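Local structure of Nitrate/nitrite sensor protein NarX (Escherichia coli K12, 3EZI) at residues K8-L12 with T39-L45; L19-L25 with L73-R79. The protein senses nitrate and nitrite and relays nitrate availability to NarL and that of both ions to NarP, this chain being the periplasmic sensor domain of the membrane-bound histidine kinase. All blocks are in the same frame, centred on the assembly; numbering follows the deposited sequence. Where two conformers were deposited one is given.

Contact 1 of 2, residues K8-L12 with T39-L45; sequences KAGSL and TAFSAEL
Thr39 takes chi1 -58°, which sets OG1 beside its backbone N and points the methyl CG2 at helix 3-22. There Thr39 CG2 settles between the backbone, 3.7 Å from Lys8 O, and the side chain of Leu12, whose CG is 3.8 Å away; the Thr39 and Leu12 side chains run past each other in opposite senses. The two branches of Leu12 divide the work. CD2 lies over the end of helix 30-40, 4.1 Å from Ala40 CB, while CD1 meets Leu45 CD2 tip to tip at 4.1 Å, so that one leucine spans both sides of the break between helices 30-40 and 43-52. An alanine here would lose both branches and would probably leave a gap between Ala40 and Leu45, with the Thr39 methyl less firmly packed.

The polar link is indirect. The Lys8 chain bends at chi2 (-59°), passes Ser42 OG with CE at 3.9 Å, and donates a hydrogen bond from NZ to a water 2.9 Å away; the same water lies 2.7 Å from Thr39 OG1, a hydroxyl also bonded to Glu35 O. Ser42 is the N-cap residue of helix 43-52; its OG accepts weak bonds from the backbone N of Glu44 and of Leu45.

Around this site Leu12 also touches Leu93 of helix 82-99, and Leu45 touches Leu58 of helix 55-75. The contact thus packs helix 3-22 against the junction of helices 30-40 and 43-52, with Leu12 and Leu45 turned into the bundle and the Lys8 side partly exposed.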
loop_
_atom_site.group_PDB
_atom_site.type_symbol
_atom_site.label_atom_id
_atom_site.label_comp_id
_atom_site.label_asym_id
_atom_site.label_seq_id
_atom_site.Cartn_x
_atom_site.Cartn_y
_atom_site.Cartn_z
ATOM N N LYS A 8 -0.440 -5.810 -8.196
ATOM C CA LYS A 8 0.355 -5.484 -7.018
ATOM C C LYS A 8 -0.406 -4.447 -6.156
ATOM O O LYS A 8 -0.397 -4.549 -4.941
ATOM C CB LYS A 8 1.727 -4.901 -7.403
ATOM C CG LYS A 8 2.730 -5.913 -8.030
ATOM C CD LYS A 8 2.996 -7.079 -7.066
ATOM C CE LYS A 8 4.124 -8.032 -7.513
ATOM N NZ LYS A 8 4.067 -9.260 -6.630
ATOM N N ALA A 9 -1.054 -3.456 -6.791
ATOM C CA ALA A 9 -1.809 -2.457 -6.042
ATOM C C ALA A 9 -2.973 -3.128 -5.337
ATOM O O ALA A 9 -3.291 -2.817 -4.183
ATOM C CB ALA A 9 -2.317 -1.370 -6.995
ATOM N N GLY A 10 -3.632 -4.065 -6.011
ATOM C CA GLY A 10 -4.720 -4.765 -5.367
ATOM C C GLY A 10 -4.241 -5.556 -4.166
ATOM O O GLY A 10 -4.952 -5.661 -3.168
ATOM N N SER A 11 -3.036 -6.110 -4.262
ATOM C CA SER A 11 -2.457 -6.888 -3.172
ATOM C C SER A 11 -2.176 -5.996 -1.951
ATOM O O SER A 11 -2.335 -6.411 -0.796
ATOM C CB SER A 11 -1.157 -7.539 -3.642
ATOM O OG SER A 11 -0.697 -8.495 -2.711
ATOM N N LEU A 12 -1.712 -4.780 -2.217
ATOM C CA LEU A 12 -1.444 -3.808 -1.151
ATOM C C LEU A 12 -2.754 -3.439 -0.444
ATOM O O LEU A 12 -2.768 -3.232 0.780
ATOM C CB LEU A 12 -0.779 -2.517 -1.694
ATOM C CG LEU A 12 0.703 -2.730 -2.084
ATOM C CD1 LEU A 12 1.238 -1.530 -2.929
ATOM C CD2 LEU A 12 1.575 -2.925 -0.776
ATOM N N THR A 39 6.133 -5.813 -1.513
ATOM C CA THR A 39 5.143 -5.533 -2.542
ATOM C C THR A 39 5.178 -4.043 -2.907
ATOM O O THR A 39 5.173 -3.690 -4.112
ATOM C CB THR A 39 3.715 -5.938 -2.048
ATOM O OG1 THR A 39 3.703 -7.348 -1.688
ATOM C CG2 THR A 39 2.701 -5.742 -3.204
ATOM N N ALA A 40 5.257 -3.183 -1.890
ATOM C CA ALA A 40 5.276 -1.732 -2.128
ATOM C C ALA A 40 6.481 -1.263 -2.937
ATOM O O ALA A 40 6.366 -0.315 -3.700
ATOM C CB ALA A 40 5.227 -0.959 -0.813
ATOM N N PHE A 41 7.622 -1.938 -2.796
ATOM C CA PHE A 41 8.811 -1.533 -3.550
ATOM C C PHE A 41 9.133 -2.468 -4.700
ATOM O O PHE A 41 10.270 -2.524 -5.195
ATOM C CB PHE A 41 10.026 -1.365 -2.597
ATOM C CG PHE A 41 9.851 -0.255 -1.594
ATOM C CD1 PHE A 41 10.275 1.044 -1.892
ATOM C CD2 PHE A 41 9.213 -0.498 -0.381
ATOM C CE1 PHE A 41 10.065 2.084 -1.011
ATOM C CE2 PHE A 41 8.980 0.533 0.537
ATOM C CZ PHE A 41 9.405 1.839 0.227
ATOM N N SER A 42 8.100 -3.165 -5.170
ATOM C CA SER A 42 8.192 -4.098 -6.275
ATOM C C SER A 42 8.829 -3.414 -7.519
ATOM O O SER A 42 8.425 -2.293 -7.877
ATOM C CB SER A 42 6.764 -4.571 -6.632
ATOM O OG SER A 42 6.728 -5.181 -7.935
ATOM N N ALA A 43 9.784 -4.070 -8.170
ATOM C CA ALA A 43 10.417 -3.477 -9.362
ATOM C C ALA A 43 9.394 -3.180 -10.485
ATOM O O ALA A 43 9.488 -2.179 -11.197
ATOM C CB ALA A 43 11.515 -4.392 -9.896
ATOM N N GLU A 44 8.408 -4.048 -10.642
ATOM C CA GLU A 44 7.391 -3.836 -11.678
ATOM C C GLU A 44 6.463 -2.661 -11.364
ATOM O O GLU A 44 6.071 -1.886 -12.262
ATOM C CB GLU A 44 6.579 -5.120 -11.864
ATOM C CG GLU A 44 5.492 -5.040 -12.972
ATOM C CD GLU A 44 6.020 -4.628 -14.366
ATOM O OE1 GLU A 44 7.207 -4.855 -14.697
ATOM O OE2 GLU A 44 5.212 -4.082 -15.162
ATOM N N LEU A 45 6.082 -2.515 -10.102
ATOM C CA LEU A 45 5.234 -1.404 -9.768
ATOM C C LEU A 45 5.979 -0.158 -10.207
ATOM O O LEU A 45 5.404 0.747 -10.823
ATOM C CB LEU A 45 4.961 -1.385 -8.265
ATOM C CG LEU A 45 3.802 -0.589 -7.703
ATOM C CD1 LEU A 45 2.515 -0.656 -8.578
ATOM C CD2 LEU A 45 3.538 -1.133 -6.325
HETATM O O HOH W 1 4.464 -8.758 -3.810
#

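Contact 2 of 2, residues L19-L25 with L73-R79; sequences LLAAVPL and LMRAQNR
Arg79 makes the direct hydrogen bonds between 19-25 and 73-79, to Leu20 O and, weakly, to Val23 O, both from NH1. At 3.1 Å (152° at the hydrogen) Arg79 NH1 approaches a lone pair of Leu20 O in the carbonyl plane, and that oxygen lies close to the guanidinium plane. Because Leu20 O also accepts from Val23 N, the arginine reaches a carbonyl already engaged in the last turn of helix 3-22. A bend at chi3 (-96°) lets the chain fold round this helix end, with its aliphatic part crossing Leu20: Arg79 CG is 3.9 Å from Leu20 CD1.

Water carries the other polar links. One molecule accepts from Leu25 N at 2.8 Å and lies within donating distance of Leu73 O and Ala76 O; another lies between Leu25 O and Met74 O.

Apolar packing turns on Leu73 and Val23, whose two methyls diverge. Val23 CG2 meets Leu73 CD2 at 3.9 Å, the side chains crossing at about a right angle, whereas CG1 touches Ala76 CB and approaches Asn78 O to 3.6 Å. Leu25 CD1 lies against the backbone carbonyl and CB of Leu73, and Pro24, which follows a cis peptide bond, sets CB 3.6 Å from Ala76 O.

Val82 of helix 82-99 touches Leu20, Leu73 and Ala76, while Leu19 packs on Leu32, Ile33 and Met36 of helix 30-40. Helices 3-22 and 55-75 run the same way and both end here; with the loops leaving them they close one end of the up-and-down four-helix bundle of the periplasmic sensor domain, whose second helix is broken into 30-40 and 43-52.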
loop_
_atom_site.group_PDB
_atom_site.type_symbol
_atom_site.label_atom_id
_atom_site.label_comp_id
_atom_site.label_asym_id
_atom_site.label_seq_id
_atom_site.Cartn_x
_atom_site.Cartn_y
_atom_site.Cartn_z
ATOM N N LEU A 19 -3.724 -6.234 7.920
ATOM C CA LEU A 19 -2.985 -5.683 9.055
ATOM C C LEU A 19 -3.916 -4.923 9.987
ATOM O O LEU A 19 -3.757 -4.985 11.205
ATOM C CB LEU A 19 -1.839 -4.739 8.574
ATOM C CG LEU A 19 -0.514 -5.462 8.348
ATOM C CD1 LEU A 19 0.495 -4.531 7.630
ATOM C CD2 LEU A 19 0.036 -5.888 9.712
ATOM N N LEU A 20 -4.910 -4.220 9.449
ATOM C CA LEU A 20 -5.816 -3.495 10.350
ATOM C C LEU A 20 -6.593 -4.475 11.232
ATOM O O LEU A 20 -6.860 -4.191 12.397
ATOM C CB LEU A 20 -6.811 -2.628 9.564
ATOM C CG LEU A 20 -7.843 -1.717 10.294
ATOM C CD1 LEU A 20 -7.140 -0.619 11.102
ATOM C CD2 LEU A 20 -8.766 -1.053 9.217
ATOM N N ALA A 21 -6.976 -5.602 10.641
ATOM C CA ALA A 21 -7.744 -6.623 11.353
ATOM C C ALA A 21 -6.912 -7.286 12.459
ATOM O O ALA A 21 -7.477 -7.876 13.411
ATOM C CB ALA A 21 -8.264 -7.692 10.346
ATOM N N ALA A 22 -5.588 -7.172 12.359
ATOM C CA ALA A 22 -4.671 -7.768 13.361
ATOM C C ALA A 22 -4.342 -6.819 14.549
ATOM O O ALA A 22 -3.742 -7.250 15.521
ATOM C CB ALA A 22 -3.343 -8.224 12.674
ATOM N N VAL A 23 -4.737 -5.554 14.463
ATOM C CA VAL A 23 -4.491 -4.533 15.524
ATOM C C VAL A 23 -5.181 -5.001 16.836
ATOM O O VAL A 23 -6.343 -5.386 16.805
ATOM C CB VAL A 23 -5.089 -3.180 15.085
ATOM C CG1 VAL A 23 -5.242 -2.225 16.283
ATOM C CG2 VAL A 23 -4.213 -2.529 13.989
ATOM N N PRO A 24 -4.471 -4.971 17.998
ATOM C CA PRO A 24 -3.077 -4.534 18.187
ATOM C C PRO A 24 -2.056 -5.568 17.700
ATOM O O PRO A 24 -2.147 -6.773 17.992
ATOM C CB PRO A 24 -2.987 -4.268 19.704
ATOM C CG PRO A 24 -3.982 -5.331 20.276
ATOM C CD PRO A 24 -5.151 -5.190 19.296
ATOM N N LEU A 25 -1.064 -5.081 16.963
ATOM C CA LEU A 25 -0.053 -5.953 16.382
ATOM C C LEU A 25 0.908 -6.461 17.451
ATOM O O LEU A 25 1.069 -5.817 18.495
ATOM C CB LEU A 25 0.725 -5.207 15.280
ATOM C CG LEU A 25 -0.125 -4.506 14.181
ATOM C CD1 LEU A 25 0.791 -3.801 13.153
ATOM C CD2 LEU A 25 -1.004 -5.560 13.466
ATOM N N LEU A 73 -0.028 2.028 12.748
ATOM C CA LEU A 73 -0.504 0.657 12.988
ATOM C C LEU A 73 0.265 -0.008 14.155
ATOM O O LEU A 73 -0.305 -0.809 14.923
ATOM C CB LEU A 73 -0.381 -0.169 11.700
ATOM C CG LEU A 73 -1.428 0.142 10.612
ATOM C CD1 LEU A 73 -0.998 -0.527 9.287
ATOM C CD2 LEU A 73 -2.826 -0.407 11.039
ATOM N N MET A 74 1.547 0.335 14.291
ATOM C CA MET A 74 2.379 -0.229 15.380
ATOM C C MET A 74 1.981 0.330 16.751
ATOM O O MET A 74 2.077 -0.359 17.781
ATOM C CB MET A 74 3.872 0.042 15.105
ATOM C CG MET A 74 4.476 -0.897 14.099
ATOM S SD MET A 74 6.155 -0.419 13.621
ATOM C CE MET A 74 7.043 -0.678 15.233
ATOM N N ARG A 75 1.546 1.583 16.756
ATOM C CA ARG A 75 1.108 2.249 17.971
ATOM C C ARG A 75 -0.332 1.889 18.396
ATOM O O ARG A 75 -0.618 1.832 19.591
ATOM C CB ARG A 75 1.198 3.780 17.799
ATOM C CG ARG A 75 2.609 4.429 17.875
ATOM C CD ARG A 75 2.602 5.899 17.393
ATOM N NE ARG A 75 3.905 6.570 17.537
ATOM C CZ ARG A 75 4.989 6.308 16.798
ATOM N NH1 ARG A 75 4.958 5.386 15.852
ATOM N NH2 ARG A 75 6.107 6.990 17.010
ATOM N N ALA A 76 -1.222 1.604 17.433
ATOM C CA ALA A 76 -2.635 1.381 17.765
ATOM C C ALA A 76 -3.015 0.295 18.764
ATOM O O ALA A 76 -2.540 -0.850 18.687
ATOM C CB ALA A 76 -3.469 1.219 16.449
ATOM N N GLN A 77 -3.886 0.666 19.721
ATOM C CA GLN A 77 -4.358 -0.299 20.715
ATOM C C GLN A 77 -5.720 -0.846 20.286
ATOM O O GLN A 77 -6.131 -1.937 20.750
ATOM C CB GLN A 77 -4.457 0.333 22.118
ATOM C CG GLN A 77 -3.106 0.663 22.744
ATOM C CD GLN A 77 -2.108 -0.491 22.652
ATOM O OE1 GLN A 77 -2.311 -1.564 23.227
ATOM N NE2 GLN A 77 -1.019 -0.269 21.914
ATOM N N ASN A 78 -6.402 -0.078 19.421
ATOM C CA ASN A 78 -7.713 -0.444 18.841
ATOM C C ASN A 78 -7.838 0.122 17.408
ATOM O O ASN A 78 -6.955 0.843 16.971
ATOM C CB ASN A 78 -8.853 0.080 19.726
ATOM C CG ASN A 78 -8.774 1.556 19.958
ATOM O OD1 ASN A 78 -8.911 2.351 19.033
ATOM N ND2 ASN A 78 -8.547 1.946 21.213
ATOM N N ARG A 79 -8.907 -0.209 16.671
ATOM C CA ARG A 79 -9.059 0.277 15.270
ATOM C C ARG A 79 -9.665 1.657 15.085
ATOM O O ARG A 79 -9.749 2.189 13.972
ATOM C CB ARG A 79 -9.863 -0.749 14.457
ATOM C CG ARG A 79 -9.101 -2.063 14.198
ATOM C CD ARG A 79 -9.967 -3.077 13.400
ATOM N NE ARG A 79 -10.616 -4.003 14.314
ATOM C CZ ARG A 79 -9.969 -4.986 14.929
ATOM N NH1 ARG A 79 -8.684 -5.155 14.700
ATOM N NH2 ARG A 79 -10.587 -5.744 15.825
HETATM O O HOH W 2 -0.676 -2.298 17.184
HETATM O O HOH W 3 1.405 -3.188 18.901
#

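Both contacts use helix 3-22, but their centres lie about 22 Å apart on opposite sides of the chain's centre. Contact 1 is the more central of the two: a turn in the first half of helix 3-22 meets the broken connection between helices 30-40 and 43-52, mainly through methyl groups, with a single water bridge on the polar side. Contact 2 lies at a bundle end, where more of the touching residues are exposed and the buried area is larger, 551 against 332 Å². There, a direct arginine-to-carbonyl bond and two waters supplement the apolar packing. Helix 82-99 touches residues of both, through Leu93 beside contact 1 and Val82 beside contact 2.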